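PDB 4FGW: glycerol-3-phosphate dehydrogenase [NAD(+)] 1 from Saccharomyces cerevisiae, which catalyses the NADH-dependent interconversion of dihydroxyacetone phosphate and sn-glycerol 3-phosphate, driving glycerol production and accumulation as yeast cells meet hyperosmotic stress. Local coordinates for residues A[271-283]-A[350-363]. Sequence-based numbering, arbitrary orientation.
Sequences VGLGEIIRFGQMF and WLETCGSVEDFPLF
Glu275 reaches from helix 261-283 to the first turn of helix 361-371, where its carboxylate takes two backbone N-H groups. Leu362 N bonds to Glu275 OE1 at 2.8 Å and Phe363 N to Glu275 OE2 at 3.0 Å, each through a syn lone pair, a fork that fixes the carboxylate's rotation. An extended chain beyond CG (chi2 -173°) carries it there, and its negative charge probably gains from the helix N-terminus; Pro361 brings no N-H needing an acceptor. Glu275 CB lies over the Phe363 ring in a CH-pi contact, 4.0 Å from the centroid. Cut back to an alanine, this position would probably leave the N-H groups of Leu362 and Phe363 without their acceptor. Nearby, Arg278 NH1 donates to Asp359 O at 2.8 Å, tilted from the guanidinium plane.

Gly272, with no side chain, admits Leu362 CD2 to 3.6 Å from its CA. Flat rings suit the remainder, packing by edge and face: Phe360 puts CE2 3.3 Å from Glu275 O, takes the Phe279 edge on its face and has Met282 SD at its edge. Trp350 meets the face of Phe283 edge-to-face, NE1 3.3 Å above the ring plane and over its centre; Cys354 SG adds a sulfur-aromatic contact to Phe283.

A carboxylate accepting two first-turn N-H groups beside an aromatic cluster thus joins three helices of the all-helical C-terminal domain characteristic of this dehydrogenase family.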
loop_
_atom_site.group_PDB
_atom_site.type_symbol
_atom_site.label_atom_id
_atom_site.label_comp_id
_atom_site.label_asym_id
_atom_site.label_seq_id
_atom_site.Cartn_x
_atom_site.Cartn_y
_atom_site.Cartn_z
ATOM N N VAL A 271 0.355 1.046 9.333
ATOM C CA VAL A 271 0.043 1.837 10.518
ATOM C C VAL A 271 -0.218 3.291 10.091
ATOM O O VAL A 271 -1.205 3.889 10.528
ATOM C CB VAL A 271 1.128 1.678 11.628
ATOM C CG1 VAL A 271 0.957 2.706 12.747
ATOM C CG2 VAL A 271 1.123 0.265 12.204
ATOM N N GLY A 272 0.640 3.806 9.213
ATOM C CA GLY A 272 0.560 5.149 8.649
ATOM C C GLY A 272 -0.729 5.409 7.906
ATOM O O GLY A 272 -1.400 6.403 8.187
ATOM N N LEU A 273 -1.123 4.482 7.003
ATOM C CA LEU A 273 -2.402 4.562 6.282
ATOM C C LEU A 273 -3.571 4.675 7.266
ATOM O O LEU A 273 -4.437 5.525 7.071
ATOM C CB LEU A 273 -2.609 3.375 5.310
ATOM C CG LEU A 273 -3.866 3.427 4.408
ATOM C CD1 LEU A 273 -3.833 4.618 3.431
ATOM C CD2 LEU A 273 -4.056 2.127 3.672
ATOM N N GLY A 274 -3.550 3.865 8.329
ATOM C CA GLY A 274 -4.571 3.883 9.376
ATOM C C GLY A 274 -4.650 5.228 10.072
ATOM O O GLY A 274 -5.746 5.721 10.342
ATOM N N GLU A 275 -3.483 5.857 10.316
ATOM C CA GLU A 275 -3.396 7.167 10.961
ATOM C C GLU A 275 -3.853 8.313 10.064
ATOM O O GLU A 275 -4.436 9.263 10.560
ATOM C CB GLU A 275 -2.021 7.399 11.588
ATOM C CG GLU A 275 -1.882 6.636 12.891
ATOM C CD GLU A 275 -0.648 6.894 13.723
ATOM O OE1 GLU A 275 -0.300 6.010 14.538
ATOM O OE2 GLU A 275 -0.039 7.979 13.580
ATOM N N ILE A 276 -3.646 8.189 8.741
ATOM C CA ILE A 276 -4.102 9.151 7.728
ATOM C C ILE A 276 -5.643 9.100 7.667
ATOM O O ILE A 276 -6.281 10.148 7.666
ATOM C CB ILE A 276 -3.422 8.895 6.346
ATOM C CG1 ILE A 276 -1.885 9.137 6.437
ATOM C CG2 ILE A 276 -4.055 9.773 5.246
ATOM C CD1 ILE A 276 -1.030 8.715 5.195
ATOM N N ILE A 277 -6.231 7.884 7.664
ATOM C CA ILE A 277 -7.690 7.689 7.662
ATOM C C ILE A 277 -8.301 8.319 8.916
ATOM O O ILE A 277 -9.255 9.097 8.814
ATOM C CB ILE A 277 -8.065 6.177 7.525
ATOM C CG1 ILE A 277 -7.625 5.619 6.157
ATOM C CG2 ILE A 277 -9.564 5.937 7.781
ATOM C CD1 ILE A 277 -7.405 4.117 6.085
ATOM N N ARG A 278 -7.729 7.988 10.087
ATOM C CA ARG A 278 -8.156 8.452 11.402
ATOM C C ARG A 278 -8.107 9.976 11.484
ATOM O O ARG A 278 -9.053 10.571 11.992
ATOM C CB ARG A 278 -7.292 7.799 12.493
ATOM C CG ARG A 278 -7.772 8.030 13.927
ATOM C CD ARG A 278 -6.879 7.336 14.941
ATOM N NE ARG A 278 -6.811 5.891 14.708
ATOM C CZ ARG A 278 -5.698 5.166 14.781
ATOM N NH1 ARG A 278 -4.544 5.738 15.103
ATOM N NH2 ARG A 278 -5.731 3.863 14.542
ATOM N N PHE A 279 -7.029 10.599 10.958
ATOM C CA PHE A 279 -6.847 12.050 10.939
ATOM C C PHE A 279 -7.911 12.719 10.074
ATOM O O PHE A 279 -8.503 13.717 10.494
ATOM C CB PHE A 279 -5.430 12.434 10.465
ATOM C CG PHE A 279 -5.070 13.886 10.685
ATOM C CD1 PHE A 279 -4.347 14.277 11.804
ATOM C CD2 PHE A 279 -5.468 14.866 9.779
ATOM C CE1 PHE A 279 -4.032 15.623 12.016
ATOM C CE2 PHE A 279 -5.156 16.209 9.994
ATOM C CZ PHE A 279 -4.433 16.577 11.106
ATOM N N GLY A 280 -8.110 12.185 8.870
ATOM C CA GLY A 280 -9.093 12.696 7.927
ATOM C C GLY A 280 -10.500 12.718 8.487
ATOM O O GLY A 280 -11.155 13.756 8.470
ATOM N N GLN A 281 -10.953 11.585 9.032
ATOM C CA GLN A 281 -12.301 11.434 9.580
ATOM C C GLN A 281 -12.543 12.158 10.897
ATOM O O GLN A 281 -13.693 12.472 11.216
ATOM C CB GLN A 281 -12.680 9.959 9.673
ATOM C CG GLN A 281 -12.648 9.268 8.315
ATOM C CD GLN A 281 -13.324 7.941 8.371
ATOM O OE1 GLN A 281 -12.925 7.040 9.122
ATOM N NE2 GLN A 281 -14.367 7.795 7.568
ATOM N N MET A 282 -11.469 12.429 11.655
ATOM C CA MET A 282 -11.533 13.157 12.922
ATOM C C MET A 282 -11.678 14.662 12.667
ATOM O O MET A 282 -12.482 15.312 13.333
ATOM C CB MET A 282 -10.271 12.877 13.759
ATOM C CG MET A 282 -10.362 13.338 15.198
ATOM S SD MET A 282 -8.851 13.000 16.138
ATOM C CE MET A 282 -8.991 11.212 16.370
ATOM N N PHE A 283 -10.905 15.205 11.708
ATOM C CA PHE A 283 -10.870 16.632 11.392
ATOM C C PHE A 283 -11.623 17.074 10.141
ATOM O O PHE A 283 -11.942 18.258 10.013
ATOM C CB PHE A 283 -9.418 17.148 11.407
ATOM C CG PHE A 283 -8.718 16.853 12.715
ATOM C CD1 PHE A 283 -7.748 15.862 12.797
ATOM C CD2 PHE A 283 -9.084 17.515 13.884
ATOM C CE1 PHE A 283 -7.132 15.561 14.017
ATOM C CE2 PHE A 283 -8.474 17.209 15.099
ATOM C CZ PHE A 283 -7.492 16.246 15.157
ATOM N N TRP A 350 -0.985 20.821 16.273
ATOM C CA TRP A 350 -2.433 20.752 16.080
ATOM C C TRP A 350 -3.067 19.763 17.054
ATOM O O TRP A 350 -4.096 20.076 17.651
ATOM C CB TRP A 350 -2.769 20.368 14.623
ATOM C CG TRP A 350 -4.227 20.116 14.337
ATOM C CD1 TRP A 350 -4.751 19.033 13.701
ATOM C CD2 TRP A 350 -5.342 20.959 14.675
ATOM N NE1 TRP A 350 -6.119 19.150 13.609
ATOM C CE2 TRP A 350 -6.508 20.323 14.198
ATOM C CE3 TRP A 350 -5.472 22.180 15.361
ATOM C CZ2 TRP A 350 -7.784 20.876 14.355
ATOM C CZ3 TRP A 350 -6.739 22.713 15.540
ATOM C CH2 TRP A 350 -7.873 22.077 15.017
ATOM N N LEU A 351 -2.438 18.583 17.222
ATOM C CA LEU A 351 -2.909 17.529 18.119
ATOM C C LEU A 351 -2.808 17.903 19.588
ATOM O O LEU A 351 -3.655 17.474 20.370
ATOM C CB LEU A 351 -2.226 16.187 17.828
ATOM C CG LEU A 351 -2.567 15.536 16.486
ATOM C CD1 LEU A 351 -1.673 14.335 16.222
ATOM C CD2 LEU A 351 -4.041 15.162 16.401
ATOM N N GLU A 352 -1.798 18.718 19.962
ATOM C CA GLU A 352 -1.628 19.227 21.332
ATOM C C GLU A 352 -2.765 20.186 21.684
ATOM O O GLU A 352 -3.297 20.104 22.794
ATOM C CB GLU A 352 -0.263 19.908 21.530
ATOM C CG GLU A 352 0.847 18.938 21.910
ATOM C CD GLU A 352 2.186 19.528 22.317
ATOM O OE1 GLU A 352 2.991 18.784 22.925
ATOM O OE2 GLU A 352 2.454 20.711 21.997
ATOM N N THR A 353 -3.171 21.060 20.729
ATOM C CA THR A 353 -4.273 22.016 20.931
ATOM C C THR A 353 -5.655 21.334 20.922
ATOM O O THR A 353 -6.621 21.890 21.446
ATOM C CB THR A 353 -4.156 23.272 20.035
ATOM O OG1 THR A 353 -4.573 22.984 18.707
ATOM C CG2 THR A 353 -2.762 23.879 20.038
ATOM N N CYS A 354 -5.726 20.117 20.352
ATOM C CA CYS A 354 -6.925 19.276 20.275
ATOM C C CYS A 354 -7.008 18.309 21.455
ATOM O O CYS A 354 -8.105 17.889 21.832
ATOM C CB CYS A 354 -6.947 18.514 18.953
ATOM S SG CYS A 354 -7.439 19.514 17.527
ATOM N N GLY A 355 -5.845 17.932 21.987
ATOM C CA GLY A 355 -5.714 16.945 23.052
ATOM C C GLY A 355 -5.911 15.555 22.477
ATOM O O GLY A 355 -6.524 14.696 23.117
ATOM N N SER A 356 -5.406 15.339 21.242
ATOM C CA SER A 356 -5.533 14.093 20.477
ATOM C C SER A 356 -4.178 13.470 20.055
ATOM O O SER A 356 -4.116 12.735 19.064
ATOM C CB SER A 356 -6.430 14.323 19.263
ATOM O OG SER A 356 -7.711 14.804 19.640
ATOM N N VAL A 357 -3.107 13.737 20.831
ATOM C CA VAL A 357 -1.750 13.232 20.572
ATOM C C VAL A 357 -1.687 11.698 20.721
ATOM O O VAL A 357 -1.078 11.023 19.886
ATOM C CB VAL A 357 -0.670 13.966 21.419
ATOM C CG1 VAL A 357 0.736 13.500 21.065
ATOM C CG2 VAL A 357 -0.774 15.480 21.260
ATOM N N GLU A 358 -2.351 11.159 21.765
ATOM C CA GLU A 358 -2.417 9.721 22.057
ATOM C C GLU A 358 -3.021 8.884 20.921
ATOM O O GLU A 358 -2.643 7.722 20.758
ATOM C CB GLU A 358 -3.190 9.474 23.362
ATOM C CG GLU A 358 -2.339 9.581 24.617
ATOM C CD GLU A 358 -3.060 9.236 25.908
ATOM O OE1 GLU A 358 -2.979 10.042 26.863
ATOM O OE2 GLU A 358 -3.698 8.160 25.970
ATOM N N ASP A 359 -3.957 9.477 20.150
ATOM C CA ASP A 359 -4.659 8.834 19.035
ATOM C C ASP A 359 -3.771 8.548 17.834
ATOM O O ASP A 359 -4.137 7.715 17.004
ATOM C CB ASP A 359 -5.864 9.680 18.579
ATOM C CG ASP A 359 -6.903 9.977 19.641
ATOM O OD1 ASP A 359 -7.112 9.120 20.528
ATOM O OD2 ASP A 359 -7.540 11.043 19.561
ATOM N N PHE A 360 -2.622 9.246 17.716
ATOM C CA PHE A 360 -1.721 9.068 16.575
ATOM C C PHE A 360 -0.286 8.702 17.017
ATOM O O PHE A 360 0.630 9.507 16.823
ATOM C CB PHE A 360 -1.781 10.305 15.646
ATOM C CG PHE A 360 -3.182 10.652 15.190
ATOM C CD1 PHE A 360 -3.994 11.489 15.950
ATOM C CD2 PHE A 360 -3.699 10.122 14.017
ATOM C CE1 PHE A 360 -5.298 11.786 15.545
ATOM C CE2 PHE A 360 -4.998 10.428 13.608
ATOM C CZ PHE A 360 -5.790 11.254 14.376
ATOM N N PRO A 361 -0.062 7.490 17.598
ATOM C CA PRO A 361 1.293 7.133 18.060
ATOM C C PRO A 361 2.417 7.170 17.026
ATOM O O PRO A 361 3.524 7.550 17.401
ATOM C CB PRO A 361 1.116 5.752 18.701
ATOM C CG PRO A 361 -0.149 5.230 18.158
ATOM C CD PRO A 361 -1.025 6.417 17.923
ATOM N N LEU A 362 2.152 6.818 15.742
ATOM C CA LEU A 362 3.182 6.869 14.693
ATOM C C LEU A 362 3.588 8.301 14.361
ATOM O O LEU A 362 4.787 8.588 14.305
ATOM C CB LEU A 362 2.802 6.081 13.432
ATOM C CG LEU A 362 3.811 6.131 12.264
ATOM C CD1 LEU A 362 5.128 5.419 12.621
ATOM C CD2 LEU A 362 3.217 5.564 11.013
ATOM N N PHE A 363 2.596 9.205 14.181
ATOM C CA PHE A 363 2.833 10.634 13.931
ATOM C C PHE A 363 3.625 11.228 15.098
ATOM O O PHE A 363 4.578 11.975 14.867
ATOM C CB PHE A 363 1.508 11.405 13.717
ATOM C CG PHE A 363 0.717 11.115 12.455
ATOM C CD1 PHE A 363 -0.576 11.601 12.298
ATOM C CD2 PHE A 363 1.263 10.351 11.425
ATOM C CE1 PHE A 363 -1.311 11.327 11.135
ATOM C CE2 PHE A 363 0.527 10.082 10.263
ATOM C CZ PHE A 363 -0.751 10.577 10.126
#